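Long-range contacts in phosphoribosylglycinamide synthetase (Anaerococcus prevotii, PDB 4DIM), which probably binds ATP and a metal ion to drive a ligation reaction, as expected of an ATP-grasp enzyme of the phosphoribosylglycinamide synthetase family: residues 85-90 with 97-102; 145-150 with 185-190; 253-258 with 274-279; 282-287 with 324-329; 353-358 with 374-379. One frame throughout, in Å; residues are numbered along the deposited sequence.

Interaction 1 of 5, residues 85-90 with 97-102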
# COMPACT_ATOMS: atom_id res chain seq x y z
N VAL A 85 12.05 4.42 4.21
CA VAL A 85 12.91 5.42 4.84
C VAL A 85 14.28 5.36 4.18
O VAL A 85 14.80 6.39 3.77
CB VAL A 85 12.99 5.20 6.35
CG1 VAL A 85 14.08 6.06 6.97
CG2 VAL A 85 11.63 5.49 6.97
N SER A 86 14.86 4.16 4.06
CA SER A 86 16.17 3.95 3.43
C SER A 86 16.16 4.57 2.04
O SER A 86 17.07 5.33 1.76
CB SER A 86 16.51 2.47 3.39
OG SER A 86 16.08 1.85 4.59
N LEU A 87 15.09 4.40 1.25
CA LEU A 87 15.00 5.08 -0.05
C LEU A 87 15.12 6.61 0.10
O LEU A 87 15.87 7.26 -0.64
CB LEU A 87 13.68 4.78 -0.72
CG LEU A 87 13.36 5.54 -2.00
CD1 LEU A 87 14.45 5.37 -3.04
CD2 LEU A 87 12.07 5.03 -2.57
N ALA A 88 14.36 7.17 1.04
CA ALA A 88 14.35 8.59 1.31
C ALA A 88 15.78 9.11 1.64
O ALA A 88 16.18 10.15 1.09
CB ALA A 88 13.39 8.88 2.46
N ARG A 89 16.56 8.35 2.44
CA ARG A 89 17.94 8.74 2.74
C ARG A 89 18.81 8.64 1.48
O ARG A 89 19.57 9.58 1.21
CB ARG A 89 18.57 7.92 3.88
CG ARG A 89 19.72 8.72 4.54
CD ARG A 89 20.24 8.10 5.83
NE ARG A 89 19.32 8.34 6.94
CZ ARG A 89 19.46 7.83 8.17
NH1 ARG A 89 20.49 7.05 8.46
NH2 ARG A 89 18.56 8.10 9.11
N ILE A 90 18.68 7.53 0.71
CA ILE A 90 19.41 7.37 -0.57
C ILE A 90 19.22 8.65 -1.42
O ILE A 90 20.18 9.26 -1.85
CB ILE A 90 18.95 6.10 -1.38
CG1 ILE A 90 19.43 4.83 -0.73
CG2 ILE A 90 19.43 6.14 -2.85
CD1 ILE A 90 18.63 3.66 -1.12
N VAL A 97 16.20 11.66 -7.56
CA VAL A 97 14.79 12.04 -7.48
C VAL A 97 14.03 11.04 -6.57
O VAL A 97 14.31 9.83 -6.61
CB VAL A 97 14.16 12.15 -8.88
CG1 VAL A 97 12.64 12.26 -8.80
CG2 VAL A 97 14.74 13.37 -9.61
N GLY A 98 13.13 11.58 -5.74
CA GLY A 98 12.32 10.82 -4.81
C GLY A 98 11.79 11.60 -3.61
O GLY A 98 11.98 12.81 -3.51
N LEU A 99 11.09 10.89 -2.69
CA LEU A 99 10.61 11.49 -1.44
C LEU A 99 11.80 11.84 -0.52
O LEU A 99 12.87 11.25 -0.68
CB LEU A 99 9.62 10.58 -0.70
CG LEU A 99 10.17 9.41 0.15
CD1 LEU A 99 9.06 8.72 0.90
CD2 LEU A 99 10.89 8.38 -0.69
N ASN A 100 11.62 12.79 0.41
CA ASN A 100 12.69 13.21 1.32
C ASN A 100 12.49 12.48 2.66
O ASN A 100 11.40 11.99 2.93
CB ASN A 100 12.79 14.77 1.45
CG ASN A 100 11.61 15.48 2.07
OD1 ASN A 100 11.15 15.14 3.15
ND2 ASN A 100 11.14 16.56 1.46
N GLU A 101 13.55 12.35 3.48
CA GLU A 101 13.46 11.58 4.72
C GLU A 101 12.53 12.19 5.77
O GLU A 101 11.87 11.42 6.47
CB GLU A 101 14.84 11.36 5.32
CG GLU A 101 14.86 10.19 6.30
CD GLU A 101 16.23 9.86 6.85
OE1 GLU A 101 16.33 8.85 7.58
OE2 GLU A 101 17.20 10.59 6.54
N GLU A 102 12.45 13.51 5.89
CA GLU A 102 11.55 14.10 6.88
C GLU A 102 10.08 13.77 6.58
O GLU A 102 9.31 13.61 7.52
CB GLU A 102 11.77 15.62 7.06
CG GLU A 102 11.68 16.49 5.82
CD GLU A 102 11.94 17.97 6.05
OE1 GLU A 102 12.17 18.67 5.04
OE2 GLU A 102 11.93 18.42 7.21
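Arg-89 and Glu-101 meet in a side-on salt bridge, in which NE and NH2 of the guanidinium each reach one carboxylate oxygen. The bond from Arg-89 NE to Glu-101 OE2 is the straighter, 165° at the hydrogen over 3.1 Å, and lies close to the guanidinium plane. NH2 of Arg-89 comes 2.8 Å from OE1 of Glu-101 on its syn lone pair, though tilted from the guanidinium plane. The two flat groups are 54° apart, so the fork is twisted rather than coplanar. Glu-101 arrives on an extended chain with CG anti to the backbone N (chi1 -160°), and its OE1 also lies 3.6 Å from Val-85 CG1. With a methionine in place of Arg-89, the Glu-101 carboxylate would probably lose its charged mate and be set free to turn. Behind the ion pair, Ala-88 CB rests 3.5 Å from CA of Glu-101, the small side chain allowing the two backbones to come close. Leu-99 continues this apolar seam, its CD2 4.0 Å from Leu-87 CG. Positioning the second segment, Asn-100 is the N-cap of helix 101-108, its OD1 accepting from Ala-103 N, while Asp-92 accepts from Glu-101 N. The contact illustrates how consecutive helices can be pinned across a short connection: Arg-89 NH1 also pairs with Asp-61 of helix 60-66, and Leu-87 packs on strand 74-76, an edge strand of the parallel sheet.

Interaction 2 of 5, residues 145-150 with 185-190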
# COMPACT_ATOMS: atom_id res chain seq x y z
N LEU A 145 -17.01 11.34 20.34
CA LEU A 145 -17.20 9.95 20.76
C LEU A 145 -17.67 9.12 19.55
O LEU A 145 -18.25 9.70 18.63
CB LEU A 145 -18.23 9.83 21.91
CG LEU A 145 -17.66 9.93 23.32
CD1 LEU A 145 -17.06 11.31 23.57
CD2 LEU A 145 -18.73 9.60 24.34
N PRO A 146 -17.53 7.78 19.54
CA PRO A 146 -16.81 6.96 20.52
C PRO A 146 -15.31 7.13 20.39
O PRO A 146 -14.81 7.72 19.44
CB PRO A 146 -17.24 5.52 20.18
CG PRO A 146 -17.86 5.57 18.80
CD PRO A 146 -17.98 7.01 18.37
N VAL A 147 -14.60 6.66 21.39
CA VAL A 147 -13.15 6.76 21.41
C VAL A 147 -12.57 5.43 21.77
O VAL A 147 -13.25 4.53 22.27
CB VAL A 147 -12.61 7.85 22.36
CG1 VAL A 147 -12.75 9.24 21.75
CG2 VAL A 147 -13.27 7.79 23.72
N ILE A 148 -11.30 5.32 21.44
CA ILE A 148 -10.44 4.21 21.75
C ILE A 148 -9.45 4.70 22.79
O ILE A 148 -9.01 5.85 22.71
CB ILE A 148 -9.73 3.75 20.48
CG1 ILE A 148 -10.67 2.93 19.61
CG2 ILE A 148 -8.46 3.00 20.82
CD1 ILE A 148 -10.73 1.44 19.91
N VAL A 149 -9.12 3.85 23.77
CA VAL A 149 -8.07 4.11 24.76
C VAL A 149 -7.04 3.06 24.53
O VAL A 149 -7.35 1.87 24.52
CB VAL A 149 -8.50 4.13 26.21
CG1 VAL A 149 -7.38 4.72 27.04
CG2 VAL A 149 -9.78 4.93 26.40
N LYS A 150 -5.81 3.49 24.32
CA LYS A 150 -4.78 2.55 23.96
C LYS A 150 -3.45 2.98 24.41
O LYS A 150 -3.21 4.14 24.72
CB LYS A 150 -4.76 2.33 22.43
CG LYS A 150 -4.66 3.59 21.59
CD LYS A 150 -4.67 3.22 20.14
CE LYS A 150 -4.47 4.40 19.24
NZ LYS A 150 -3.82 4.00 17.96
N CYS A 185 -1.02 7.52 27.94
CA CYS A 185 -2.08 6.88 27.22
C CYS A 185 -2.40 7.67 25.95
O CYS A 185 -2.05 8.85 25.83
CB CYS A 185 -3.30 6.83 28.14
SG CYS A 185 -3.96 5.18 28.40
N ILE A 186 -3.15 7.05 25.04
CA ILE A 186 -3.64 7.75 23.88
C ILE A 186 -5.13 7.56 23.90
O ILE A 186 -5.64 6.44 24.05
CB ILE A 186 -2.95 7.36 22.54
CG1 ILE A 186 -1.57 8.05 22.48
CG2 ILE A 186 -3.78 7.80 21.31
CD1 ILE A 186 -0.65 7.57 21.42
N VAL A 187 -5.83 8.68 23.88
CA VAL A 187 -7.28 8.70 23.71
C VAL A 187 -7.47 9.18 22.27
O VAL A 187 -6.93 10.23 21.88
CB VAL A 187 -8.09 9.50 24.78
CG1 VAL A 187 -7.74 11.00 24.78
CG2 VAL A 187 -9.58 9.29 24.58
N GLU A 188 -8.08 8.35 21.45
CA GLU A 188 -8.24 8.68 20.03
C GLU A 188 -9.67 8.48 19.59
O GLU A 188 -10.32 7.53 20.02
CB GLU A 188 -7.30 7.80 19.18
CG GLU A 188 -7.29 8.13 17.71
CD GLU A 188 -6.30 7.35 16.90
OE1 GLU A 188 -6.56 6.15 16.64
OE2 GLU A 188 -5.29 7.95 16.46
N GLU A 189 -10.13 9.33 18.67
CA GLU A 189 -11.47 9.19 18.08
C GLU A 189 -11.59 7.85 17.40
O GLU A 189 -10.69 7.43 16.65
CB GLU A 189 -11.72 10.28 17.03
CG GLU A 189 -11.81 11.70 17.56
CD GLU A 189 -12.10 12.70 16.46
OE1 GLU A 189 -13.04 13.51 16.61
OE2 GLU A 189 -11.37 12.69 15.45
N PHE A 190 -12.70 7.18 17.64
CA PHE A 190 -12.99 5.90 17.02
C PHE A 190 -13.91 6.19 15.84
O PHE A 190 -15.04 6.65 16.04
CB PHE A 190 -13.59 4.92 18.02
CG PHE A 190 -13.73 3.51 17.48
CD1 PHE A 190 -12.66 2.88 16.86
CD2 PHE A 190 -14.94 2.84 17.55
CE1 PHE A 190 -12.81 1.61 16.30
CE2 PHE A 190 -15.08 1.56 17.01
CZ PHE A 190 -14.01 0.96 16.39
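Five backbone hydrogen bonds join residues 145-150 to 185-190, and the antiparallel pair Ile-148 with Glu-188 exemplifies the pattern. Ile-148 N gives to Glu-188 O at 2.8 Å, almost straight at 174°, and Glu-188 N returns a bond to Ile-148 O. Lys-150 and Ile-186 form the next hydrogen-bonded pair. Beyond the ladder, Phe-190 N reaches Pro-146 O at 2.8 Å, its approach tilted 32° from the carbonyl plane; the peptide before Pro-146 is cis. Lys-150 and Glu-188 share a face, and their charges form a long salt bridge, NZ to OE1 3.7 Å. The Lys-150 chain is extended beyond CG, which lets CE pass 4.0 Å from CG2 of Ile-186 on the way. On the same side the Phe-190 ring receives Ile-148 CG1 obliquely, 3.4 Å from CD1 of the ring, while Pro-146 CG lies at the ring edge. On the other face, Val-149 CG1 meets Cys-185 SG at 3.7 Å. These are the two central strands of the four-stranded antiparallel sheet in the ATP-grasp region, between strands 127-128 and 161-163; helix 133-141 covers Val-187, and helix 166-179 covers Val-149 and Cys-185.

Interaction 3 of 5, residues 253-258 with 274-279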
# COMPACT_ATOMS: atom_id res chain seq x y z
N LEU A 253 2.25 16.79 4.66
CA LEU A 253 3.39 15.94 4.94
C LEU A 253 4.61 16.18 4.04
O LEU A 253 5.67 15.63 4.33
CB LEU A 253 2.92 14.50 4.78
CG LEU A 253 1.85 14.05 5.76
CD1 LEU A 253 1.25 12.78 5.29
CD2 LEU A 253 2.42 13.87 7.15
N GLY A 254 4.47 16.96 2.96
CA GLY A 254 5.59 17.28 2.08
C GLY A 254 6.06 16.16 1.17
O GLY A 254 7.25 16.09 0.84
N LEU A 255 5.13 15.29 0.73
CA LEU A 255 5.50 14.22 -0.16
C LEU A 255 5.72 14.73 -1.56
O LEU A 255 4.96 15.58 -2.00
CB LEU A 255 4.45 13.12 -0.20
CG LEU A 255 4.44 12.12 0.94
CD1 LEU A 255 3.70 12.68 2.10
CD2 LEU A 255 3.74 10.87 0.55
N ASN A 256 6.72 14.20 -2.29
CA ASN A 256 6.93 14.59 -3.67
C ASN A 256 7.70 13.52 -4.44
O ASN A 256 8.38 12.68 -3.85
CB ASN A 256 7.67 15.92 -3.72
CG ASN A 256 7.67 16.58 -5.07
OD1 ASN A 256 6.76 16.38 -5.87
ND2 ASN A 256 8.72 17.33 -5.37
N ASN A 257 7.55 13.52 -5.77
CA ASN A 257 8.28 12.66 -6.70
C ASN A 257 8.19 11.20 -6.25
O ASN A 257 9.18 10.44 -6.20
CB ASN A 257 9.72 13.11 -6.82
CG ASN A 257 9.90 14.54 -7.32
OD1 ASN A 257 9.09 15.07 -8.07
ND2 ASN A 257 11.02 15.17 -6.97
N CYS A 258 6.97 10.82 -5.93
CA CYS A 258 6.65 9.49 -5.45
C CYS A 258 5.24 9.15 -5.79
O CYS A 258 4.39 10.03 -5.94
CB CYS A 258 6.88 9.39 -3.94
SG CYS A 258 5.82 10.46 -2.94
N ILE A 274 -6.53 7.42 7.25
CA ILE A 274 -5.99 6.60 8.34
C ILE A 274 -4.45 6.52 8.21
O ILE A 274 -3.77 6.83 9.16
CB ILE A 274 -6.60 5.19 8.34
CG1 ILE A 274 -8.12 5.23 8.44
CG2 ILE A 274 -6.01 4.38 9.49
CD1 ILE A 274 -8.75 4.00 7.73
N GLU A 275 -3.94 6.04 7.07
CA GLU A 275 -2.52 5.85 6.76
C GLU A 275 -2.20 6.43 5.38
O GLU A 275 -3.04 6.42 4.49
CB GLU A 275 -2.09 4.35 6.78
CG GLU A 275 -2.55 3.47 7.92
CD GLU A 275 -1.98 3.76 9.31
OE1 GLU A 275 -1.11 4.65 9.43
OE2 GLU A 275 -2.40 3.08 10.27
N LEU A 276 -0.97 6.90 5.19
CA LEU A 276 -0.47 7.47 3.94
C LEU A 276 1.02 7.18 3.81
O LEU A 276 1.80 7.59 4.67
CB LEU A 276 -0.74 8.98 3.91
CG LEU A 276 -0.61 9.61 2.50
CD1 LEU A 276 -1.78 10.59 2.18
CD2 LEU A 276 0.70 10.30 2.30
N THR A 277 1.45 6.52 2.73
CA THR A 277 2.87 6.21 2.52
C THR A 277 3.30 6.68 1.10
O THR A 277 2.52 6.61 0.18
CB THR A 277 3.15 4.73 2.83
OG1 THR A 277 4.44 4.35 2.40
CG2 THR A 277 2.18 3.81 2.22
N GLY A 278 4.54 7.16 0.95
CA GLY A 278 5.06 7.61 -0.34
C GLY A 278 5.59 6.51 -1.24
O GLY A 278 6.68 6.62 -1.79
N ARG A 279 4.81 5.44 -1.43
CA ARG A 279 5.09 4.38 -2.39
C ARG A 279 3.73 3.75 -2.88
O ARG A 279 2.66 3.95 -2.29
CB ARG A 279 6.09 3.34 -1.88
CG ARG A 279 5.80 2.73 -0.52
CD ARG A 279 4.84 1.60 -0.61
NE ARG A 279 4.31 1.22 0.70
CZ ARG A 279 3.26 0.43 0.90
NH1 ARG A 279 2.85 0.15 2.12
NH2 ARG A 279 2.60 -0.07 -0.13
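Leu-253, at the end of helix 236-253, sets its CD1 3.9 Å from CD2 of Leu-276 on strand 270-277, and the two side chains run antiparallel alongside one another. A Schellman motif ends the helix here: Gly-254, with positive phi, turns the chain toward strand 258-267. The loop between that helix and that strand packs on strand 270-277, within the ATP-grasp part of the chain. Leu-255 then points back at the strand. Its CG lies anti to the carbonyl carbon (chi1 -80°), and the methyl CD2 falls 3.6 Å from Leu-276 CD2 and reaches the Gly-278 CA as well. Leu-276 CD2 therefore serves both leucines of the loop, and helix 101-108 touches Leu-253 and Leu-255 too. Asn-256 and Asn-257 lead elsewhere, with their OD1 atoms accepting from Asn-205 N and Lys-204 N, respectively. The general lesson is that a loop may be fixed by several neighbours at once: Asn-257 and Cys-258 together face Val-202 in a G1 beta bulge, which starts the strand. Cys-258 finally comes over the far end of 274-279, where Gly-278 is the centre of an inverse gamma turn closed by a weak bond from Arg-279 N to Thr-277 O. There Cys-258 CB lies 3.5 Å from Gly-278 O, and Cys-258 SG 3.9 Å from Gly-278 CA.

Interaction 4 of 5, residues 282-287 with 324-329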
# COMPACT_ATOMS: atom_id res chain seq x y z
N ALA A 282 0.27 -2.38 -2.61
CA ALA A 282 0.52 -3.77 -3.00
C ALA A 282 -0.73 -4.38 -3.55
O ALA A 282 -1.68 -3.67 -3.80
CB ALA A 282 1.00 -4.56 -1.80
N ASN A 283 -0.71 -5.69 -3.77
CA ASN A 283 -1.85 -6.53 -4.09
C ASN A 283 -2.56 -6.14 -5.34
O ASN A 283 -3.79 -6.08 -5.36
CB ASN A 283 -2.82 -6.52 -2.90
CG ASN A 283 -2.14 -6.80 -1.60
OD1 ASN A 283 -2.27 -6.05 -0.62
ND2 ASN A 283 -1.36 -7.87 -1.56
N CYS A 284 -1.78 -5.90 -6.39
CA CYS A 284 -2.20 -5.55 -7.75
C CYS A 284 -2.75 -4.14 -7.88
O CYS A 284 -3.27 -3.80 -8.94
CB CYS A 284 -3.17 -6.58 -8.30
SG CYS A 284 -2.54 -8.28 -8.16
N LEU A 285 -2.54 -3.28 -6.90
CA LEU A 285 -3.00 -1.91 -7.08
C LEU A 285 -2.27 -1.19 -8.24
O LEU A 285 -2.95 -0.49 -8.97
CB LEU A 285 -2.93 -1.11 -5.80
CG LEU A 285 -4.00 -1.54 -4.78
CD1 LEU A 285 -3.66 -1.12 -3.39
CD2 LEU A 285 -5.36 -0.91 -5.10
N PRO A 286 -0.99 -1.40 -8.57
CA PRO A 286 -0.43 -0.71 -9.76
C PRO A 286 -1.06 -1.19 -11.07
O PRO A 286 -1.27 -0.43 -11.99
CB PRO A 286 1.06 -1.05 -9.71
CG PRO A 286 1.29 -1.63 -8.36
CD PRO A 286 0.03 -2.22 -7.90
N GLU A 287 -1.43 -2.47 -11.09
CA GLU A 287 -2.14 -3.09 -12.20
C GLU A 287 -3.55 -2.48 -12.31
O GLU A 287 -3.99 -2.26 -13.43
CB GLU A 287 -2.21 -4.63 -12.00
CG GLU A 287 -0.88 -5.35 -12.23
CD GLU A 287 0.21 -5.27 -11.18
OE1 GLU A 287 -0.08 -4.85 -10.04
OE2 GLU A 287 1.37 -5.64 -11.49
N GLY A 324 -11.73 -2.64 -13.19
CA GLY A 324 -10.73 -3.65 -12.85
C GLY A 324 -11.03 -4.29 -11.50
O GLY A 324 -11.64 -3.67 -10.61
N LEU A 325 -10.68 -5.60 -11.40
CA LEU A 325 -10.88 -6.43 -10.20
C LEU A 325 -9.67 -7.32 -10.06
O LEU A 325 -9.31 -8.02 -11.00
CB LEU A 325 -12.18 -7.27 -10.31
CG LEU A 325 -12.47 -8.32 -9.19
CD1 LEU A 325 -12.58 -7.67 -7.83
CD2 LEU A 325 -13.71 -9.08 -9.46
N ALA A 326 -9.05 -7.31 -8.89
CA ALA A 326 -7.88 -8.13 -8.57
C ALA A 326 -8.17 -8.88 -7.33
O ALA A 326 -8.59 -8.26 -6.36
CB ALA A 326 -6.64 -7.27 -8.38
N ARG A 327 -8.02 -10.19 -7.37
CA ARG A 327 -8.25 -11.01 -6.20
C ARG A 327 -7.17 -12.04 -5.99
O ARG A 327 -6.77 -12.73 -6.93
CB ARG A 327 -9.59 -11.74 -6.38
CG ARG A 327 -10.75 -10.87 -6.00
CD ARG A 327 -11.98 -11.71 -5.90
NE ARG A 327 -13.14 -10.85 -5.72
CZ ARG A 327 -14.38 -11.14 -6.07
NH1 ARG A 327 -14.66 -12.32 -6.63
NH2 ARG A 327 -15.35 -10.26 -5.88
N MSE A 328 -6.79 -12.23 -4.71
CA MSE A 328 -5.88 -13.30 -4.33
C MSE A 328 -6.66 -14.61 -4.34
O MSE A 328 -7.81 -14.64 -3.90
CB MSE A 328 -5.27 -13.08 -2.94
CG MSE A 328 -4.54 -11.73 -2.76
SE MSE A 328 -3.17 -11.17 -4.17
CE MSE A 328 -4.18 -9.73 -5.11
N ILE A 329 -6.04 -15.69 -4.86
CA ILE A 329 -6.56 -17.06 -4.80
C ILE A 329 -6.15 -17.61 -3.44
O ILE A 329 -4.97 -17.59 -3.12
CB ILE A 329 -6.06 -17.99 -5.95
CG1 ILE A 329 -6.41 -17.40 -7.34
CG2 ILE A 329 -6.69 -19.39 -5.79
CD1 ILE A 329 -5.75 -18.14 -8.46
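The carbonyl group of the peptide after Asn-283 is the flat group that meets the strand, its O lying 3.7 Å from the terminal methyl CE of Met-328, a selenomethionine. A second flat group, the guanidinium of Arg-327, belongs to the opposite side of the strand: Leu-325 CD2 sits over the centre of one of its faces, 4.0 Å above the plane, and Glu-216 pairs with its NE. Alternation along strand 323-329 thus sends Arg-327 away while Ala-326 and Met-328 serve the contact. Ala-326 points at Cys-284, CB to CB 3.5 Å. Met-328 bends at chi2 and chi3, folding CE back to lie 3.8 Å from SG of Cys-284 and against CB of Asn-283. Cys-284 turns SG anti to its carbonyl carbon (chi1 -52°), toward this methyl. The backbone that presents it is a type I' turn from Ala-282 to Leu-285, closed by Leu-285 N to Ala-282 O at 3.2 Å, and Cys-284 takes the N-cap position of helix 285-293. Strand 375-381 extends the same surface, since Gln-376 and Ile-378 touch Cys-284. As an example of a turn seated on a sheet, the contact works through methyl, methylene and thiol groups and one carbonyl oxygen; its cohesion is probably mainly dispersive, with little directional bonding between the two segments around the buried cysteine.

Interaction 5 of 5, residues 353-358 with 374-379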
# COMPACT_ATOMS: atom_id res chain seq x y z
N GLU A 353 -4.27 -11.04 -15.87
CA GLU A 353 -3.31 -11.91 -15.22
C GLU A 353 -3.96 -13.07 -14.49
O GLU A 353 -5.03 -12.90 -13.92
CB GLU A 353 -2.50 -11.09 -14.22
CG GLU A 353 -1.18 -11.72 -13.84
CD GLU A 353 -0.51 -11.07 -12.66
OE1 GLU A 353 -0.20 -9.85 -12.71
OE2 GLU A 353 -0.29 -11.79 -11.66
N ILE A 354 -3.32 -14.25 -14.59
CA ILE A 354 -3.62 -15.46 -13.83
C ILE A 354 -2.28 -16.03 -13.50
O ILE A 354 -1.65 -16.62 -14.37
CB ILE A 354 -4.55 -16.54 -14.49
CG1 ILE A 354 -6.00 -16.06 -14.59
CG2 ILE A 354 -4.49 -17.83 -13.65
CD1 ILE A 354 -6.91 -16.96 -15.47
N THR A 355 -1.80 -15.81 -12.28
CA THR A 355 -0.51 -16.36 -11.89
C THR A 355 -0.65 -17.16 -10.63
O THR A 355 -1.39 -16.77 -9.73
CB THR A 355 0.55 -15.26 -11.73
OG1 THR A 355 0.12 -14.32 -10.75
CG2 THR A 355 0.87 -14.55 -13.05
N PHE A 356 0.12 -18.25 -10.56
CA PHE A 356 0.19 -19.10 -9.39
C PHE A 356 1.55 -18.92 -8.74
O PHE A 356 2.57 -18.75 -9.42
CB PHE A 356 -0.07 -20.56 -9.76
CG PHE A 356 -1.44 -20.72 -10.38
CD1 PHE A 356 -2.59 -20.52 -9.62
CD2 PHE A 356 -1.58 -20.90 -11.75
CE1 PHE A 356 -3.85 -20.56 -10.22
CE2 PHE A 356 -2.84 -20.91 -12.35
CZ PHE A 356 -3.96 -20.77 -11.58
N PHE A 357 1.54 -18.88 -7.40
CA PHE A 357 2.72 -18.74 -6.55
C PHE A 357 3.23 -20.09 -6.03
O PHE A 357 4.41 -20.18 -5.72
CB PHE A 357 2.40 -17.85 -5.33
CG PHE A 357 1.72 -16.53 -5.64
CD1 PHE A 357 2.11 -15.75 -6.72
CD2 PHE A 357 0.76 -16.01 -4.77
CE1 PHE A 357 1.51 -14.54 -6.97
CE2 PHE A 357 0.16 -14.80 -5.02
CZ PHE A 357 0.51 -14.09 -6.14
N LYS A 358 2.37 -21.13 -5.91
CA LYS A 358 2.79 -22.43 -5.40
C LYS A 358 3.08 -23.42 -6.56
O LYS A 358 2.60 -23.23 -7.69
CB LYS A 358 1.75 -23.00 -4.41
CG LYS A 358 1.37 -22.02 -3.27
CD LYS A 358 2.56 -21.68 -2.35
CE LYS A 358 2.24 -20.73 -1.22
NZ LYS A 358 1.36 -21.34 -0.17
N ILE A 374 -2.28 -18.64 -2.90
CA ILE A 374 -1.93 -19.63 -3.93
C ILE A 374 -1.59 -18.91 -5.25
O ILE A 374 -0.77 -19.39 -6.03
CB ILE A 374 -3.08 -20.65 -4.11
CG1 ILE A 374 -3.19 -21.54 -2.84
CG2 ILE A 374 -2.92 -21.50 -5.39
CD1 ILE A 374 -4.19 -21.04 -1.80
N GLY A 375 -2.21 -17.77 -5.48
CA GLY A 375 -1.97 -16.99 -6.69
C GLY A 375 -2.80 -15.74 -6.70
O GLY A 375 -3.28 -15.29 -5.66
N GLN A 376 -2.99 -15.19 -7.90
CA GLN A 376 -3.80 -14.00 -8.09
C GLN A 376 -4.34 -13.92 -9.49
O GLN A 376 -3.72 -14.42 -10.44
CB GLN A 376 -3.01 -12.72 -7.78
CG GLN A 376 -1.90 -12.42 -8.79
CD GLN A 376 -0.97 -11.36 -8.28
OE1 GLN A 376 -0.88 -11.08 -7.09
NE2 GLN A 376 -0.20 -10.82 -9.16
N ILE A 377 -5.50 -13.27 -9.60
CA ILE A 377 -6.27 -13.07 -10.82
C ILE A 377 -6.53 -11.60 -11.00
O ILE A 377 -7.01 -10.95 -10.06
CB ILE A 377 -7.62 -13.84 -10.76
CG1 ILE A 377 -7.42 -15.37 -10.56
CG2 ILE A 377 -8.48 -13.54 -12.01
CD1 ILE A 377 -8.64 -16.06 -10.09
N ILE A 378 -6.34 -11.09 -12.22
CA ILE A 378 -6.68 -9.73 -12.56
C ILE A 378 -7.51 -9.75 -13.84
O ILE A 378 -7.11 -10.31 -14.86
CB ILE A 378 -5.48 -8.77 -12.69
CG1 ILE A 378 -4.49 -8.95 -11.58
CG2 ILE A 378 -6.01 -7.31 -12.73
CD1 ILE A 378 -3.27 -8.24 -11.78
N VAL A 379 -8.66 -9.08 -13.78
CA VAL A 379 -9.58 -8.91 -14.90
C VAL A 379 -9.92 -7.42 -15.04
O VAL A 379 -9.75 -6.64 -14.09
CB VAL A 379 -10.83 -9.76 -14.79
CG1 VAL A 379 -10.45 -11.23 -14.64
CG2 VAL A 379 -11.72 -9.31 -13.64
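Glu-353 and Gln-376 form the closely joined part of this contact, NE2 of the amide giving to OE2 of the carboxylate at 2.7 Å and 167°. The donor arrives on the syn side of that oxygen, somewhat out of the carboxylate plane, and Thr-355 OG1 donates to the same OE2 on its anti lone pair. Two bonds thus hold one oxygen, while the Gln-376 side chain, extended beyond CG, runs beside that of Thr-355. With an alanine in place of Glu-353, Gln-376 NE2 and Thr-355 OG1 would probably both lose their shared acceptor, and the amide would be free to turn. Further along this face, the Phe-357 ring lies over Gly-375 in a CH-pi contact, CA to ring centroid 3.6 Å, and presents its edge to Gln-376 OE1, with CZ 3.4 Å away. These side chains decorate an antiparallel ladder, strand 351-356 being an edge strand of the eight-stranded sheet. Its pairs Glu-353 with Ile-378 and Thr-355 with Gln-376 are hydrogen-bonded, and Phe-357 N adds a bond to Ile-374 O at 2.7 Å. The opposite face is looser between the segments: CG1 of Ile-354 and CG1 of Ile-377 stand 4.3 Å apart, and Phe-356 CD1 only grazes Ile-374 CG2 at 4.4 Å. Helix 384-395 packs on Ile-354 and Ile-377, whereas Phe-357 makes a cation-pi contact with Arg-17.

Along the chain the five contacts follow in series, each closing before the next opens. Interactions 1 and 3 touch, with centres about 11 Å apart, where Val-97 packs on Asn-257. Interactions 4 and 5 are closer still, about 9 Å between centres, because strands 323-329 and 375-381 are neighbours. Interactions 3, 4 and 5 all reach the eight-stranded antiparallel sheet, which joins strands from well-separated parts of the chain. Interaction 2 lies in the four-stranded antiparallel sheet, about 40 Å from interaction 5 between centres but about 7 Å from interaction 3 between nearest atoms. One large sheet thus serves as the common frame, while interaction 1 packs on the parallel sheet through strand 74-76.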